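Dinoflagellate luciferase (Lingulodinium polyedrum, PDB 1VPR) catalyses the oxidation of dinoflagellate luciferin, an open tetrapyrrole, by molecular oxygen with emission of blue light, this chain being the third of its three homologous luciferase domains. Local coordinates at residues 228-240 / 312-325. Sequence-based numbering, arbitrary orientation.
Sequences AKRTWKSGHYFYE and SDPIPLQSRDYTAL
Lys229 reaches the loop 312-320 with its chain bent about the CG-CD and CD-CE bonds (chi3 62°, chi4 78°), and its NZ donates to Asp313 O at 2.9 Å, in the carbonyl plane. The same ammonium forms salt bridges with Asp219 and Glu7, while Lys229 CE packs on Ile315 CG2. Inward from the loop, Arg230 grips Glu240 side-on with NE and NH2, bridging the two outermost strands of the sheet; NH2 also donates to Arg227 O. The carbonyl of Thr231 takes Gln318 NE2 at 2.8 Å, almost end-on and in the amide plane; Thr231 CG2 lies against Leu317, whose CD1 also touches Lys233 CB. After the type II turn Lys233-His236, Asp321 spreads its carboxylate across the chain at His236 and Tyr237: OD2 receives His236 ND1 at 2.7 Å, in the imidazole plane, and OD1 receives Tyr237 N in a nearly straight bond (178°). Ser319 OG meets OD2 from the carboxylate face opposite His236, so three donors hold the group. An asparagine at Asp321 would probably leave either His236 or Tyr237 N without its acceptor and remove the negative charge beside the imidazole. Tyr237 O accepts Arg320 N from above the carbonyl plane, and the phenol ring is covered on one face by Ala324 CB, 3.4 Å from its centroid, a CH-pi contact. A water links Gln318 OE1 to Tyr239 N. Alongside Tyr239, Arg320 NH1 sits 3.6 Å from CB and pairs with Asp353. Strands 229-233 and 237-241 are outermost in the antiparallel, calycin-type beta barrel of the catalytic domain; segment 312-325 crosses their outer side where they meet and enters helix 321-324, with strand 215-219 beside 229-233, strand 247-253 beside 237-241, and Tyr237 also touching Trp265 of strand 259-266.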
ATOM      1  N   ALA A 228      -8.046   4.912   3.322  1.00 15.09           N
ATOM      2  CA  ALA A 228      -7.117   5.282   4.378  1.00 13.02           C
ATOM      3  C   ALA A 228      -6.732   4.104   5.264  1.00 14.58           C
ATOM      4  O   ALA A 228      -5.576   3.975   5.678  1.00 13.48           O
ATOM      5  CB  ALA A 228      -7.746   6.411   5.252  1.00 14.25           C
ATOM      6  N   LYS A 229      -7.706   3.248   5.545  1.00 13.29           N
ATOM      7  CA  LYS A 229      -7.507   2.105   6.434  1.00 16.88           C
ATOM      8  C   LYS A 229      -8.011   0.796   5.854  1.00 16.91           C
ATOM      9  O   LYS A 229      -9.133   0.750   5.317  1.00 16.77           O
ATOM     10  CB  LYS A 229      -8.278   2.343   7.736  1.00 15.55           C
ATOM     11  CG  LYS A 229      -7.943   3.652   8.427  1.00 20.05           C
ATOM     12  CD  LYS A 229      -8.850   3.950   9.630  1.00 18.37           C
ATOM     13  CE  LYS A 229      -8.712   2.895  10.697  1.00 18.17           C
ATOM     14  NZ  LYS A 229      -7.474   3.112  11.479  1.00 17.20           N
ATOM     15  N   ARG A 230      -7.220  -0.269   5.985  1.00 17.25           N
ATOM     16  CA  ARG A 230      -7.647  -1.586   5.502  1.00 16.08           C
ATOM     17  C   ARG A 230      -7.252  -2.634   6.538  1.00 16.02           C
ATOM     18  O   ARG A 230      -6.281  -2.471   7.281  1.00 14.05           O
ATOM     19  CB  ARG A 230      -7.011  -1.955   4.139  1.00 15.98           C
ATOM     20  CG  ARG A 230      -5.554  -2.450   4.189  1.00 14.92           C
ATOM     21  CD  ARG A 230      -4.560  -1.309   4.205  1.00 14.71           C
ATOM     22  NE  ARG A 230      -4.697  -0.494   2.992  1.00 17.39           N
ATOM     23  CZ  ARG A 230      -4.920   0.823   2.999  1.00 18.23           C
ATOM     24  NH1 ARG A 230      -5.035   1.468   4.148  1.00 16.86           N
ATOM     25  NH2 ARG A 230      -5.021   1.503   1.859  1.00 15.91           N
ATOM     26  N   THR A 231      -8.047  -3.688   6.615  1.00 15.66           N
ATOM     27  CA  THR A 231      -7.770  -4.792   7.533  1.00 17.03           C
ATOM     28  C   THR A 231      -7.719  -6.053   6.674  1.00 15.97           C
ATOM     29  O   THR A 231      -8.564  -6.250   5.795  1.00 16.13           O
ATOM     30  CB  THR A 231      -8.897  -4.968   8.583  1.00 17.79           C
ATOM     31  OG1 THR A 231      -8.930  -3.828   9.454  1.00 20.52           O
ATOM     32  CG2 THR A 231      -8.651  -6.197   9.433  1.00 17.51           C
ATOM     33  N   TRP A 232      -6.738  -6.911   6.927  1.00 14.13           N
ATOM     34  CA  TRP A 232      -6.634  -8.140   6.159  1.00 15.08           C
ATOM     35  C   TRP A 232      -6.108  -9.276   7.022  1.00 15.34           C
ATOM     36  O   TRP A 232      -5.701  -9.066   8.163  1.00 14.10           O
ATOM     37  CB  TRP A 232      -5.728  -7.932   4.918  1.00 14.10           C
ATOM     38  CG  TRP A 232      -4.480  -7.134   5.139  1.00 13.48           C
ATOM     39  CD1 TRP A 232      -4.244  -5.841   4.724  1.00 15.40           C
ATOM     40  CD2 TRP A 232      -3.303  -7.534   5.868  1.00 15.19           C
ATOM     41  NE1 TRP A 232      -3.012  -5.416   5.154  1.00 15.75           N
ATOM     42  CE2 TRP A 232      -2.412  -6.428   5.861  1.00 15.91           C
ATOM     43  CE3 TRP A 232      -2.919  -8.711   6.527  1.00 14.99           C
ATOM     44  CZ2 TRP A 232      -1.162  -6.465   6.493  1.00 18.74           C
ATOM     45  CZ3 TRP A 232      -1.668  -8.747   7.159  1.00 14.83           C
ATOM     46  CH2 TRP A 232      -0.809  -7.631   7.137  1.00 16.74           C
ATOM     47  N   LYS A 233      -6.141 -10.492   6.489  1.00 14.77           N
ATOM     48  CA  LYS A 233      -5.635 -11.639   7.233  1.00 14.33           C
ATOM     49  C   LYS A 233      -4.680 -12.431   6.334  1.00 13.08           C
ATOM     50  O   LYS A 233      -4.906 -12.564   5.117  1.00 12.45           O
ATOM     51  CB  LYS A 233      -6.791 -12.537   7.714  1.00 13.26           C
ATOM     52  CG  LYS A 233      -6.318 -13.820   8.445  1.00 14.41           C
ATOM     53  CD  LYS A 233      -7.509 -14.639   8.993  1.00 14.94           C
ATOM     54  CE  LYS A 233      -7.007 -15.885   9.712  1.00 13.80           C
ATOM     55  NZ  LYS A 233      -8.035 -16.464  10.616  1.00 13.67           N
ATOM     56  N   SER A 234      -3.611 -12.935   6.942  1.00 13.98           N
ATOM     57  CA  SER A 234      -2.610 -13.734   6.239  1.00 13.28           C
ATOM     58  C   SER A 234      -3.294 -14.730   5.301  1.00 12.91           C
ATOM     59  O   SER A 234      -4.155 -15.489   5.723  1.00 15.34           O
ATOM     60  CB  SER A 234      -1.771 -14.487   7.275  1.00 15.72           C
ATOM     61  OG  SER A 234      -0.752 -15.260   6.679  1.00 16.19           O
ATOM     62  N   GLY A 235      -2.925 -14.700   4.023  1.00 14.31           N
ATOM     63  CA  GLY A 235      -3.469 -15.635   3.043  1.00 15.60           C
ATOM     64  C   GLY A 235      -4.806 -15.273   2.406  1.00 18.09           C
ATOM     65  O   GLY A 235      -5.312 -16.035   1.557  1.00 15.43           O
ATOM     66  N   HIS A 236      -5.377 -14.122   2.786  1.00 14.79           N
ATOM     67  CA  HIS A 236      -6.670 -13.706   2.242  1.00 13.64           C
ATOM     68  C   HIS A 236      -6.591 -12.424   1.433  1.00 13.03           C
ATOM     69  O   HIS A 236      -5.884 -11.492   1.791  1.00 13.87           O
ATOM     70  CB  HIS A 236      -7.687 -13.562   3.385  1.00 15.02           C
ATOM     71  CG  HIS A 236      -8.023 -14.865   4.051  1.00 16.47           C
ATOM     72  ND1 HIS A 236      -9.036 -15.687   3.604  1.00 16.64           N
ATOM     73  CD2 HIS A 236      -7.447 -15.512   5.097  1.00 16.25           C
ATOM     74  CE1 HIS A 236      -9.076 -16.780   4.351  1.00 17.42           C
ATOM     75  NE2 HIS A 236      -8.123 -16.698   5.264  1.00 16.06           N
ATOM     76  N   TYR A 237      -7.331 -12.390   0.329  1.00 10.98           N
ATOM     77  CA  TYR A 237      -7.335 -11.249  -0.582  1.00 11.97           C
ATOM     78  C   TYR A 237      -7.986  -9.987  -0.036  1.00 11.19           C
ATOM     79  O   TYR A 237      -8.833 -10.019   0.856  1.00 12.05           O
ATOM     80  CB  TYR A 237      -8.082 -11.610  -1.882  1.00 11.96           C
ATOM     81  CG  TYR A 237      -7.206 -12.085  -3.020  1.00 14.70           C
ATOM     82  CD1 TYR A 237      -7.001 -13.440  -3.253  1.00 13.98           C
ATOM     83  CD2 TYR A 237      -6.596 -11.174  -3.866  1.00 13.00           C
ATOM     84  CE1 TYR A 237      -6.211 -13.870  -4.310  1.00 14.46           C
ATOM     85  CE2 TYR A 237      -5.806 -11.588  -4.915  1.00 15.88           C
ATOM     86  CZ  TYR A 237      -5.621 -12.938  -5.128  1.00 15.29           C
ATOM     87  OH  TYR A 237      -4.837 -13.335  -6.165  1.00 15.25           O
ATOM     88  N   PHE A 238      -7.556  -8.859  -0.573  1.00 12.21           N
ATOM     89  CA  PHE A 238      -8.183  -7.604  -0.241  1.00 13.54           C
ATOM     90  C   PHE A 238      -8.025  -6.741  -1.467  1.00 12.58           C
ATOM     91  O   PHE A 238      -7.193  -6.994  -2.341  1.00 14.20           O
ATOM     92  CB  PHE A 238      -7.640  -6.965   1.065  1.00 12.27           C
ATOM     93  CG  PHE A 238      -6.176  -6.621   1.049  1.00 13.39           C
ATOM     94  CD1 PHE A 238      -5.766  -5.305   0.880  1.00 10.85           C
ATOM     95  CD2 PHE A 238      -5.216  -7.602   1.277  1.00 10.44           C
ATOM     96  CE1 PHE A 238      -4.404  -4.963   0.945  1.00 12.47           C
ATOM     97  CE2 PHE A 238      -3.871  -7.279   1.346  1.00 10.21           C
ATOM     98  CZ  PHE A 238      -3.461  -5.947   1.181  1.00 12.31           C
ATOM     99  N   TYR A 239      -8.855  -5.727  -1.544  1.00 14.82           N
ATOM    100  CA  TYR A 239      -8.893  -4.853  -2.691  1.00 12.71           C
ATOM    101  C   TYR A 239      -8.313  -3.476  -2.350  1.00 14.57           C
ATOM    102  O   TYR A 239      -8.687  -2.875  -1.341  1.00 13.94           O
ATOM    103  CB  TYR A 239     -10.358  -4.730  -3.116  1.00 14.56           C
ATOM    104  CG  TYR A 239     -10.653  -3.602  -4.083  1.00 15.25           C
ATOM    105  CD1 TYR A 239      -9.893  -3.444  -5.239  1.00 17.20           C
ATOM    106  CD2 TYR A 239     -11.700  -2.700  -3.842  1.00 15.15           C
ATOM    107  CE1 TYR A 239     -10.158  -2.422  -6.150  1.00 17.34           C
ATOM    108  CE2 TYR A 239     -11.973  -1.665  -4.741  1.00 17.28           C
ATOM    109  CZ  TYR A 239     -11.192  -1.540  -5.900  1.00 16.98           C
ATOM    110  OH  TYR A 239     -11.464  -0.569  -6.839  1.00 17.86           O
ATOM    111  N   GLU A 240      -7.390  -3.004  -3.181  1.00 15.73           N
ATOM    112  CA  GLU A 240      -6.800  -1.692  -2.985  1.00 15.10           C
ATOM    113  C   GLU A 240      -7.130  -0.717  -4.116  1.00 16.20           C
ATOM    114  O   GLU A 240      -6.527  -0.782  -5.185  1.00 16.80           O
ATOM    115  CB  GLU A 240      -5.274  -1.788  -2.868  1.00 18.04           C
ATOM    116  CG  GLU A 240      -4.772  -2.407  -1.573  1.00 15.99           C
ATOM    117  CD  GLU A 240      -4.684  -1.389  -0.436  1.00 19.42           C
ATOM    118  OE1 GLU A 240      -5.478  -0.410  -0.420  1.00 18.21           O
ATOM    119  OE2 GLU A 240      -3.825  -1.591   0.450  1.00 17.67           O
ATOM    120  N   SER A 312      -4.106   4.545  16.347  1.00 17.23           N
ATOM    121  CA  SER A 312      -5.144   4.408  15.340  1.00 16.26           C
ATOM    122  C   SER A 312      -5.855   3.109  15.673  1.00 17.24           C
ATOM    123  O   SER A 312      -5.220   2.151  16.130  1.00 16.57           O
ATOM    124  CB  SER A 312      -4.494   4.338  13.962  1.00 18.48           C
ATOM    125  OG  SER A 312      -5.476   4.469  12.943  1.00 23.11           O
ATOM    126  N   ASP A 313      -7.163   3.061  15.462  1.00 14.59           N
ATOM    127  CA  ASP A 313      -7.934   1.862  15.798  1.00 17.10           C
ATOM    128  C   ASP A 313      -8.138   0.842  14.687  1.00 16.64           C
ATOM    129  O   ASP A 313      -8.176   1.185  13.525  1.00 16.21           O
ATOM    130  CB  ASP A 313      -9.320   2.263  16.291  1.00 19.87           C
ATOM    131  CG  ASP A 313      -9.275   3.085  17.561  1.00 24.54           C
ATOM    132  OD1 ASP A 313     -10.183   3.935  17.728  1.00 31.51           O
ATOM    133  OD2 ASP A 313      -8.353   2.880  18.383  1.00 24.85           O
ATOM    134  N   PRO A 314      -8.277  -0.436  15.047  1.00 18.90           N
ATOM    135  CA  PRO A 314      -8.502  -1.477  14.034  1.00 19.34           C
ATOM    136  C   PRO A 314      -9.915  -1.282  13.467  1.00 19.65           C
ATOM    137  O   PRO A 314     -10.727  -0.546  14.043  1.00 19.80           O
ATOM    138  CB  PRO A 314      -8.469  -2.775  14.844  1.00 21.38           C
ATOM    139  CG  PRO A 314      -7.635  -2.445  16.039  1.00 22.49           C
ATOM    140  CD  PRO A 314      -8.019  -1.022  16.377  1.00 19.22           C
ATOM    141  N   ILE A 315     -10.210  -1.929  12.346  1.00 15.74           N
ATOM    142  CA  ILE A 315     -11.564  -1.902  11.800  1.00 16.10           C
ATOM    143  C   ILE A 315     -11.862  -3.396  11.564  1.00 16.68           C
ATOM    144  O   ILE A 315     -10.927  -4.227  11.540  1.00 14.51           O
ATOM    145  CB  ILE A 315     -11.689  -1.077  10.495  1.00 17.09           C
ATOM    146  CG1 ILE A 315     -10.651  -1.521   9.465  1.00 18.34           C
ATOM    147  CG2 ILE A 315     -11.525   0.411  10.809  1.00 19.23           C
ATOM    148  CD1 ILE A 315     -10.950  -1.001   8.045  1.00 17.62           C
ATOM    149  N   PRO A 316     -13.148  -3.761  11.424  1.00 14.81           N
ATOM    150  CA  PRO A 316     -13.564  -5.155  11.210  1.00 15.22           C
ATOM    151  C   PRO A 316     -12.845  -5.886  10.097  1.00 15.05           C
ATOM    152  O   PRO A 316     -12.423  -5.289   9.099  1.00 13.70           O
ATOM    153  CB  PRO A 316     -15.053  -5.031  10.937  1.00 15.96           C
ATOM    154  CG  PRO A 316     -15.440  -3.850  11.814  1.00 15.82           C
ATOM    155  CD  PRO A 316     -14.325  -2.874  11.521  1.00 16.17           C
ATOM    156  N   LEU A 317     -12.725  -7.196  10.263  1.00 14.36           N
ATOM    157  CA  LEU A 317     -12.045  -8.040   9.276  1.00 13.88           C
ATOM    158  C   LEU A 317     -12.886  -8.265   8.018  1.00 12.72           C
ATOM    159  O   LEU A 317     -14.111  -8.289   8.079  1.00 12.56           O
ATOM    160  CB  LEU A 317     -11.729  -9.387   9.914  1.00 14.70           C
ATOM    161  CG  LEU A 317     -11.059 -10.474   9.069  1.00 16.51           C
ATOM    162  CD1 LEU A 317      -9.690  -9.992   8.565  1.00 15.15           C
ATOM    163  CD2 LEU A 317     -10.917 -11.741   9.953  1.00 18.59           C
ATOM    164  N   GLN A 318     -12.209  -8.451   6.886  1.00 12.30           N
ATOM    165  CA  GLN A 318     -12.873  -8.700   5.609  1.00 13.13           C
ATOM    166  C   GLN A 318     -11.863  -9.325   4.674  1.00 11.68           C
ATOM    167  O   GLN A 318     -10.661  -9.399   4.982  1.00 10.03           O
ATOM    168  CB  GLN A 318     -13.346  -7.376   4.976  1.00 11.99           C
ATOM    169  CG  GLN A 318     -12.235  -6.375   4.685  1.00 11.61           C
ATOM    170  CD  GLN A 318     -11.441  -6.688   3.431  1.00 13.80           C
ATOM    171  OE1 GLN A 318     -12.013  -6.986   2.389  1.00 15.13           O
ATOM    172  NE2 GLN A 318     -10.108  -6.582   3.515  1.00 12.19           N
ATOM    173  N   SER A 319     -12.361  -9.767   3.527  1.00 13.67           N
ATOM    174  CA  SER A 319     -11.500 -10.313   2.485  1.00 12.78           C
ATOM    175  C   SER A 319     -12.300 -10.238   1.204  1.00 12.05           C
ATOM    176  O   SER A 319     -13.503  -9.948   1.216  1.00 12.62           O
ATOM    177  CB  SER A 319     -11.052 -11.757   2.782  1.00 12.79           C
ATOM    178  OG  SER A 319     -12.041 -12.728   2.479  1.00 15.08           O
ATOM    179  N   ARG A 320     -11.610 -10.447   0.089  1.00 13.40           N
ATOM    180  CA  ARG A 320     -12.200 -10.406  -1.234  1.00 12.70           C
ATOM    181  C   ARG A 320     -11.836 -11.679  -2.002  1.00 14.82           C
ATOM    182  O   ARG A 320     -11.694 -11.656  -3.223  1.00 14.16           O
ATOM    183  CB  ARG A 320     -11.681  -9.178  -1.984  1.00 12.67           C
ATOM    184  CG  ARG A 320     -12.087  -7.849  -1.326  1.00 12.39           C
ATOM    185  CD  ARG A 320     -13.605  -7.723  -1.253  1.00 15.32           C
ATOM    186  NE  ARG A 320     -14.212  -7.978  -2.562  1.00 14.19           N
ATOM    187  CZ  ARG A 320     -14.280  -7.084  -3.549  1.00 16.36           C
ATOM    188  NH1 ARG A 320     -13.781  -5.845  -3.391  1.00 13.50           N
ATOM    189  NH2 ARG A 320     -14.858  -7.425  -4.696  1.00 13.92           N
ATOM    190  N   ASP A 321     -11.694 -12.780  -1.269  1.00 13.05           N
ATOM    191  CA  ASP A 321     -11.365 -14.096  -1.832  1.00 14.85           C
ATOM    192  C   ASP A 321     -12.414 -14.606  -2.835  1.00 15.08           C
ATOM    193  O   ASP A 321     -12.081 -15.325  -3.776  1.00 12.94           O
ATOM    194  CB  ASP A 321     -11.222 -15.098  -0.679  1.00 12.05           C
ATOM    195  CG  ASP A 321     -10.089 -14.715   0.270  1.00 11.47           C
ATOM    196  OD1 ASP A 321      -8.944 -14.585  -0.212  1.00 11.86           O
ATOM    197  OD2 ASP A 321     -10.332 -14.528   1.487  1.00 12.10           O
ATOM    198  N   TYR A 322     -13.679 -14.266  -2.630  1.00 14.17           N
ATOM    199  CA  TYR A 322     -14.713 -14.717  -3.565  1.00 16.18           C
ATOM    200  C   TYR A 322     -14.495 -14.088  -4.951  1.00 17.81           C
ATOM    201  O   TYR A 322     -14.425 -14.789  -5.973  1.00 19.11           O
ATOM    202  CB  TYR A 322     -16.107 -14.337  -3.062  1.00 16.48           C
ATOM    203  CG  TYR A 322     -17.195 -14.780  -4.012  1.00 15.91           C
ATOM    204  CD1 TYR A 322     -17.529 -16.125  -4.134  1.00 16.20           C
ATOM    205  CD2 TYR A 322     -17.813 -13.865  -4.864  1.00 17.45           C
ATOM    206  CE1 TYR A 322     -18.452 -16.562  -5.094  1.00 18.99           C
ATOM    207  CE2 TYR A 322     -18.732 -14.281  -5.827  1.00 21.05           C
ATOM    208  CZ  TYR A 322     -19.049 -15.629  -5.940  1.00 22.03           C
ATOM    209  OH  TYR A 322     -19.962 -16.032  -6.892  1.00 22.88           O
ATOM    210  N   THR A 323     -14.407 -12.763  -4.985  1.00 17.01           N
ATOM    211  CA  THR A 323     -14.190 -12.038  -6.236  1.00 15.40           C
ATOM    212  C   THR A 323     -12.861 -12.418  -6.881  1.00 16.75           C
ATOM    213  O   THR A 323     -12.812 -12.868  -8.032  1.00 14.76           O
ATOM    214  CB  THR A 323     -14.207 -10.510  -6.004  1.00 15.65           C
ATOM    215  OG1 THR A 323     -15.506 -10.107  -5.551  1.00 16.10           O
ATOM    216  CG2 THR A 323     -13.867  -9.752  -7.307  1.00 15.34           C
ATOM    217  N   ALA A 324     -11.775 -12.274  -6.124  1.00 15.97           N
ATOM    218  CA  ALA A 324     -10.451 -12.565  -6.641  1.00 15.80           C
ATOM    219  C   ALA A 324     -10.242 -13.987  -7.161  1.00 17.78           C
ATOM    220  O   ALA A 324      -9.536 -14.170  -8.159  1.00 15.40           O
ATOM    221  CB  ALA A 324      -9.398 -12.234  -5.586  1.00 17.30           C
ATOM    222  N   LEU A 325     -10.809 -14.990  -6.484  1.00 15.47           N
ATOM    223  CA  LEU A 325     -10.664 -16.372  -6.929  1.00 17.48           C
ATOM    224  C   LEU A 325     -11.890 -16.811  -7.755  1.00 19.02           C
ATOM    225  O   LEU A 325     -12.035 -17.989  -8.100  1.00 17.62           O
ATOM    226  CB  LEU A 325     -10.471 -17.303  -5.716  1.00 18.32           C
ATOM    227  CG  LEU A 325      -9.306 -16.947  -4.768  1.00 16.61           C
ATOM    228  CD1 LEU A 325      -9.249 -17.978  -3.622  1.00 17.04           C
ATOM    229  CD2 LEU A 325      -7.967 -16.951  -5.560  1.00 16.45           C
TER
HETATM  230  O   HOH W   1      -8.183 -10.317   4.068  1.00 13.11           O
HETATM  231  O   HOH W   2     -10.906  -5.112   0.497  1.00 13.12           O